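Side-chain contact in putative transcriptional regulator, sugar-binding family (Arthrobacter aurescens, PDB 3NZE), which probably acts as a sugar-responsive, DNA-binding transcriptional regulator of the SorC family, here represented by its putative sugar-binding domain: residues R48-G51 against P52-S56. Residues are numbered along the deposited sequence; the frame is centred on the assembly and turned at random.
Sequences RTIG and PLVDS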
ATOM      1  N   ARG A  48      -9.029  -6.310 -11.082  1.00 24.23           N
ATOM      2  CA  ARG A  48      -9.633  -5.967 -12.358  1.00 23.80           C
ATOM      3  C   ARG A  48      -9.149  -4.599 -12.829  1.00 27.01           C
ATOM      4  O   ARG A  48      -8.921  -4.381 -14.020  1.00 31.06           O
ATOM      5  CB  ARG A  48     -11.161  -5.996 -12.253  1.00 26.59           C
ATOM      6  CG  ARG A  48     -11.855  -5.409 -13.463  1.00 39.35           C
ATOM      7  CD  ARG A  48     -13.345  -5.702 -13.450  1.00 46.37           C
ATOM      8  NE  ARG A  48     -13.613  -7.116 -13.682  1.00 56.15           N
ATOM      9  CZ  ARG A  48     -14.790  -7.593 -14.073  1.00 62.31           C
ATOM     10  NH1 ARG A  48     -15.806  -6.763 -14.275  1.00 65.76           N
ATOM     11  NH2 ARG A  48     -14.948  -8.895 -14.266  1.00 64.23           N
ATOM     12  N   THR A  49      -8.985  -3.678 -11.887  1.00 21.65           N
ATOM     13  CA  THR A  49      -8.520  -2.332 -12.208  1.00 22.39           C
ATOM     14  C   THR A  49      -7.029  -2.271 -12.542  1.00 25.38           C
ATOM     15  O   THR A  49      -6.607  -1.517 -13.423  1.00 23.62           O
ATOM     16  CB  THR A  49      -8.876  -1.354 -11.076  1.00 23.22           C
ATOM     17  OG1 THR A  49     -10.310  -1.258 -10.985  1.00 25.52           O
ATOM     18  CG2 THR A  49      -8.274   0.014 -11.347  1.00 23.91           C
ATOM     19  N   ILE A  50      -6.240  -3.078 -11.844  1.00 20.17           N
ATOM     20  CA  ILE A  50      -4.797  -3.130 -12.038  1.00 17.60           C
ATOM     21  C   ILE A  50      -4.379  -3.691 -13.403  1.00 18.86           C
ATOM     22  O   ILE A  50      -3.419  -3.215 -14.013  1.00 21.31           O
ATOM     23  CB  ILE A  50      -4.150  -3.984 -10.939  1.00 20.72           C
ATOM     24  CG1 ILE A  50      -4.166  -3.228  -9.612  1.00 22.39           C
ATOM     25  CG2 ILE A  50      -2.725  -4.391 -11.326  1.00 23.59           C
ATOM     26  CD1 ILE A  50      -3.804  -4.106  -8.420  1.00 22.29           C
ATOM     27  N   GLY A  51      -5.087  -4.715 -13.867  1.00 22.92           N
ATOM     28  CA  GLY A  51      -4.720  -5.415 -15.089  1.00 22.35           C
ATOM     29  C   GLY A  51      -4.365  -4.551 -16.293  1.00 22.76           C
ATOM     30  O   GLY A  51      -3.275  -4.683 -16.857  1.00 24.19           O
ATOM     31  N   PRO A  52      -5.287  -3.682 -16.712  1.00 24.31           N
ATOM     32  CA  PRO A  52      -5.078  -2.783 -17.857  1.00 25.09           C
ATOM     33  C   PRO A  52      -3.878  -1.844 -17.672  1.00 25.01           C
ATOM     34  O   PRO A  52      -3.365  -1.309 -18.652  1.00 30.08           O
ATOM     35  CB  PRO A  52      -6.368  -1.962 -17.896  1.00 29.28           C
ATOM     36  CG  PRO A  52      -7.387  -2.820 -17.241  1.00 30.49           C
ATOM     37  CD  PRO A  52      -6.656  -3.592 -16.178  1.00 27.86           C
ATOM     38  N   LEU A  53      -3.437  -1.651 -16.436  1.00 23.39           N
ATOM     39  CA  LEU A  53      -2.352  -0.711 -16.156  1.00 27.65           C
ATOM     40  C   LEU A  53      -0.995  -1.395 -16.160  1.00 25.72           C
ATOM     41  O   LEU A  53       0.038  -0.732 -16.064  1.00 25.86           O
ATOM     42  CB  LEU A  53      -2.578   0.002 -14.819  1.00 23.45           C
ATOM     43  CG  LEU A  53      -3.953   0.662 -14.679  1.00 24.35           C
ATOM     44  CD1 LEU A  53      -4.072   1.379 -13.349  1.00 27.61           C
ATOM     45  CD2 LEU A  53      -4.212   1.625 -15.825  1.00 33.39           C
ATOM     46  N   VAL A  54      -0.994  -2.720 -16.277  1.00 24.14           N
ATOM     47  CA  VAL A  54       0.251  -3.472 -16.328  1.00 21.47           C
ATOM     48  C   VAL A  54       0.648  -3.707 -17.782  1.00 26.19           C
ATOM     49  O   VAL A  54      -0.079  -4.365 -18.526  1.00 29.71           O
ATOM     50  CB  VAL A  54       0.127  -4.830 -15.612  1.00 24.11           C
ATOM     51  CG1 VAL A  54       1.445  -5.583 -15.679  1.00 27.88           C
ATOM     52  CG2 VAL A  54      -0.291  -4.633 -14.164  1.00 24.66           C
ATOM     53  N   ASP A  55       1.793  -3.164 -18.189  1.00 26.83           N
ATOM     54  CA  ASP A  55       2.215  -3.252 -19.590  1.00 32.93           C
ATOM     55  C   ASP A  55       3.545  -3.962 -19.720  1.00 28.39           C
ATOM     56  O   ASP A  55       4.164  -4.316 -18.720  1.00 28.33           O
ATOM     57  CB  ASP A  55       2.366  -1.857 -20.195  1.00 34.88           C
ATOM     58  CG  ASP A  55       1.061  -1.106 -20.264  1.00 37.54           C
ATOM     59  OD1 ASP A  55       0.127  -1.593 -20.939  1.00 40.16           O
ATOM     60  OD2 ASP A  55       0.982  -0.022 -19.650  1.00 37.80           O
ATOM     61  N   SER A  56       3.997  -4.149 -20.960  1.00 28.19           N
ATOM     62  CA  SER A  56       5.336  -4.674 -21.185  1.00 31.04           C
ATOM     63  C   SER A  56       6.357  -3.556 -21.018  1.00 27.32           C
ATOM     64  O   SER A  56       6.011  -2.369 -21.070  1.00 22.71           O
ATOM     65  CB  SER A  56       5.462  -5.296 -22.578  1.00 32.06           C
ATOM     66  OG  SER A  56       4.609  -6.417 -22.712  1.00 30.14           O
TER
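Ile50 and Val54 meet methyl to methyl on the buried face of the turn where helix 35-50 gives way to the loop, CG2 of Ile50 lying 3.7 Å from CG2 of Val54. The Ile50 methyl reaches this place because it stands anti to its own nitrogen; Val54, with CG1 in the anti position (chi1 180°), brings its CG2 over Ile50 O, 3.4 Å away. Branched apolar residues suit this side, where Tyr113 of helix 99-113 touches both and Ile227 of strand 225-230 also packs on Ile50. Leu53 lies beside Thr49 O, 3.7 Å from its CG, and also touches Arg225 and Ile227. On the solvent side the contact is looser: Pro52 is exposed, its CD 3.2 Å from Arg48 O. Lacking an N-H, it cannot give that carbonyl a helical hydrogen bond, but its ring-fixed phi suits a turn. Leu53 N bonds to Ile50 O at 2.9 Å, bent to 143° at the hydrogen. The bond from Val54 N to Gly51 O is longer, 3.1 Å, but straighter (160°); both donors stand well above the carbonyl planes. Lys78 NZ also bonds to Gly51 O and to Val54 O. Successive three-residue bonds of this kind are 3-10-like: they tighten the turn as the chain leaves for strand 59-62, while a lysine ammonium bonded to two carbonyls just beyond helix 35-50 would probably offset the partial negative charge there.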